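PDB 2Q7S: N-formylglutamate amidohydrolase from Ralstonia eutropha, which probably acts as a zinc-dependent hydrolase of the N-formylglutamate amidohydrolase family. Local coordinates for residues L24-H32 against V65-L73. Sequence-based numbering, arbitrary orientation.
With ZN (zinc ion), chain C.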
loop_
_atom_site.group_PDB
_atom_site.type_symbol
_atom_site.label_atom_id
_atom_site.label_comp_id
_atom_site.label_asym_id
_atom_site.label_seq_id
_atom_site.Cartn_x
_atom_site.Cartn_y
_atom_site.Cartn_z
ATOM N N LEU A 24 -12.571 15.307 -5.431
ATOM C CA LEU A 24 -11.657 16.029 -4.493
ATOM C C LEU A 24 -10.268 15.479 -4.703
ATOM O O LEU A 24 -10.138 14.338 -5.152
ATOM C CB LEU A 24 -12.100 15.740 -3.048
ATOM C CG LEU A 24 -13.404 16.431 -2.616
ATOM C CD1 LEU A 24 -13.882 15.855 -1.255
ATOM C CD2 LEU A 24 -13.190 17.944 -2.510
ATOM N N PRO A 25 -9.211 16.232 -4.357
ATOM C CA PRO A 25 -7.851 15.675 -4.552
ATOM C C PRO A 25 -7.387 14.736 -3.419
ATOM O O PRO A 25 -6.405 15.017 -2.707
ATOM C CB PRO A 25 -6.973 16.911 -4.533
ATOM C CG PRO A 25 -7.714 17.898 -3.619
ATOM C CD PRO A 25 -9.193 17.599 -3.799
ATOM N N LEU A 26 -8.122 13.665 -3.260
ATOM C CA LEU A 26 -7.813 12.569 -2.364
ATOM C C LEU A 26 -7.608 11.382 -3.269
ATOM O O LEU A 26 -8.552 10.866 -3.898
ATOM C CB LEU A 26 -8.971 12.341 -1.415
ATOM C CG LEU A 26 -8.806 11.096 -0.534
ATOM C CD1 LEU A 26 -7.737 11.341 0.485
ATOM C CD2 LEU A 26 -10.170 10.746 0.087
ATOM N N VAL A 27 -6.368 10.929 -3.357
ATOM C CA VAL A 27 -6.025 9.803 -4.243
ATOM C C VAL A 27 -5.477 8.709 -3.328
ATOM O O VAL A 27 -4.565 8.973 -2.536
ATOM C CB VAL A 27 -4.959 10.209 -5.272
ATOM C CG1 VAL A 27 -4.497 9.006 -6.135
ATOM C CG2 VAL A 27 -5.473 11.341 -6.120
ATOM N N CYS A 28 -6.036 7.498 -3.436
ATOM C CA CYS A 28 -5.716 6.408 -2.515
ATOM C C CYS A 28 -5.275 5.184 -3.296
ATOM O O CYS A 28 -5.918 4.830 -4.278
ATOM C CB CYS A 28 -6.906 6.105 -1.616
ATOM S SG CYS A 28 -7.397 7.469 -0.603
ATOM N N ASP A 29 -4.135 4.570 -2.933
ATOM C CA ASP A 29 -3.809 3.317 -3.575
ATOM C C ASP A 29 -3.606 2.138 -2.601
ATOM O O ASP A 29 -3.130 2.327 -1.526
ATOM C CB ASP A 29 -2.699 3.456 -4.574
ATOM C CG ASP A 29 -1.367 3.487 -3.969
ATOM O OD1 ASP A 29 -1.148 4.353 -3.116
ATOM O OD2 ASP A 29 -0.509 2.670 -4.406
ATOM N N SER A 30 -4.051 0.961 -3.046
ATOM C CA SER A 30 -3.900 -0.312 -2.334
ATOM C C SER A 30 -2.985 -1.169 -3.261
ATOM O O SER A 30 -3.464 -1.956 -4.128
ATOM C CB SER A 30 -5.275 -0.946 -2.069
ATOM O OG SER A 30 -5.260 -2.240 -1.468
ATOM N N PRO A 31 -1.665 -1.090 -3.040
ATOM C CA PRO A 31 -0.716 -1.831 -3.916
ATOM C C PRO A 31 -0.595 -3.343 -3.663
ATOM O O PRO A 31 -0.013 -4.057 -4.468
ATOM C CB PRO A 31 0.624 -1.154 -3.619
ATOM C CG PRO A 31 0.467 -0.638 -2.234
ATOM C CD PRO A 31 -0.967 -0.263 -2.035
ATOM N N HIS A 32 -1.063 -3.792 -2.507
ATOM C CA HIS A 32 -0.790 -5.103 -2.003
ATOM C C HIS A 32 -1.950 -6.042 -1.901
ATOM O O HIS A 32 -1.764 -7.152 -1.448
ATOM C CB HIS A 32 -0.124 -4.937 -0.660
ATOM C CG HIS A 32 1.239 -4.358 -0.766
ATOM N ND1 HIS A 32 1.905 -3.824 0.303
ATOM C CD2 HIS A 32 2.066 -4.227 -1.835
ATOM C CE1 HIS A 32 3.092 -3.392 -0.093
ATOM N NE2 HIS A 32 3.221 -3.636 -1.385
ATOM N N VAL A 65 -13.900 5.593 -0.417
ATOM C CA VAL A 65 -13.081 6.611 -1.013
ATOM C C VAL A 65 -13.707 7.323 -2.253
ATOM O O VAL A 65 -13.754 8.556 -2.244
ATOM C CB VAL A 65 -11.637 6.047 -1.305
ATOM C CG1 VAL A 65 -10.840 6.984 -2.239
ATOM C CG2 VAL A 65 -10.894 5.891 -0.010
ATOM N N PRO A 66 -14.136 6.567 -3.321
ATOM C CA PRO A 66 -14.785 7.146 -4.480
ATOM C C PRO A 66 -16.206 7.657 -4.160
ATOM O O PRO A 66 -16.686 8.587 -4.796
ATOM C CB PRO A 66 -14.788 5.965 -5.485
ATOM C CG PRO A 66 -14.892 4.822 -4.652
ATOM C CD PRO A 66 -13.966 5.114 -3.546
ATOM N N ARG A 67 -16.792 7.162 -3.072
ATOM C CA ARG A 67 -18.135 7.581 -2.643
ATOM C C ARG A 67 -18.104 8.954 -2.026
ATOM O O ARG A 67 -19.122 9.555 -1.903
ATOM C CB ARG A 67 -18.706 6.600 -1.609
ATOM C CG ARG A 67 -18.820 5.129 -2.117
ATOM C CD ARG A 67 -19.307 4.180 -0.999
ATOM N NE ARG A 67 -20.733 4.408 -0.774
ATOM C CZ ARG A 67 -21.383 4.220 0.382
ATOM N NH1 ARG A 67 -20.789 3.702 1.438
ATOM N NH2 ARG A 67 -22.683 4.439 0.431
ATOM N N VAL A 68 -16.937 9.417 -1.594
ATOM C CA VAL A 68 -16.809 10.727 -1.013
ATOM C C VAL A 68 -16.013 11.674 -1.929
ATOM O O VAL A 68 -15.717 12.773 -1.526
ATOM C CB VAL A 68 -16.197 10.681 0.424
ATOM C CG1 VAL A 68 -17.004 9.746 1.293
ATOM C CG2 VAL A 68 -14.685 10.287 0.385
ATOM N N GLY A 69 -15.727 11.280 -3.168
ATOM C CA GLY A 69 -15.051 12.189 -4.105
ATOM C C GLY A 69 -13.605 11.837 -4.413
ATOM O O GLY A 69 -13.024 12.407 -5.320
ATOM N N GLY A 70 -13.063 10.841 -3.715
ATOM C CA GLY A 70 -11.679 10.383 -3.947
ATOM C C GLY A 70 -11.497 9.390 -5.067
ATOM O O GLY A 70 -12.455 8.914 -5.700
ATOM N N THR A 71 -10.238 9.044 -5.315
ATOM C CA THR A 71 -9.919 8.029 -6.306
ATOM C C THR A 71 -9.217 6.897 -5.595
ATOM O O THR A 71 -8.315 7.114 -4.805
ATOM C CB THR A 71 -9.029 8.572 -7.450
ATOM O OG1 THR A 71 -9.761 9.555 -8.179
ATOM C CG2 THR A 71 -8.663 7.462 -8.421
ATOM N N LEU A 72 -9.678 5.689 -5.857
ATOM C CA LEU A 72 -9.070 4.500 -5.310
ATOM C C LEU A 72 -8.523 3.598 -6.405
ATOM O O LEU A 72 -9.254 3.005 -7.204
ATOM C CB LEU A 72 -10.042 3.791 -4.377
ATOM C CG LEU A 72 -9.496 2.506 -3.729
ATOM C CD1 LEU A 72 -8.280 2.683 -2.846
ATOM C CD2 LEU A 72 -10.642 1.905 -2.922
ATOM N N LEU A 73 -7.199 3.505 -6.399
ATOM C CA LEU A 73 -6.460 2.563 -7.215
ATOM C C LEU A 73 -6.030 1.269 -6.456
ATOM O O LEU A 73 -5.494 1.308 -5.368
ATOM C CB LEU A 73 -5.236 3.254 -7.785
ATOM C CG LEU A 73 -4.181 2.392 -8.553
ATOM C CD1 LEU A 73 -4.699 1.859 -9.935
ATOM C CD2 LEU A 73 -2.925 3.192 -8.770
HETATM ZN ZN ZN C . 1.288 -3.565 2.311
#
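Cys28 and Leu72 sit side by side at the middle of a parallel pairing between strands 26-30 and 71-75, neighbours in the mixed sheet. Four backbone hydrogen bonds join the strands: Thr71 N to Leu26 O (2.9 Å), Cys28 N to Thr71 O (2.7 Å), Leu73 N to Cys28 O and Ser30 N to Leu73 O. A fifth, Leu24 N to Gly69 O, forms before the strands begin, its donor 46° out of the carbonyl plane. The shorter CA-H...O contacts, Leu72 CA to Cys28 O (3.3 Å) and Asp29 CA to Leu73 O (3.2 Å), give these carbonyls a second, softer partner.

On one face of the sheet Cys28 SG, anti to its carbonyl carbon (chi1 -61°), rests against both methyls of Val65, 3.8 Å from CG1, while Leu72 CD1 packs against Cys28 CB at 3.9 Å. On the other face Asp29 CB lies beside Leu73 CB (4.1 Å); the Asp29 carboxylate is hydrogen-bonded to Tyr148 through OD2 and to His168 and Asn170 through OD1.

Strand 166-174 pairs with the far edge of 26-30. Hydrogen-bonded along both edges, strand 26-30 leads directly into His32, whose ND1 binds zinc with Asp55 and His172.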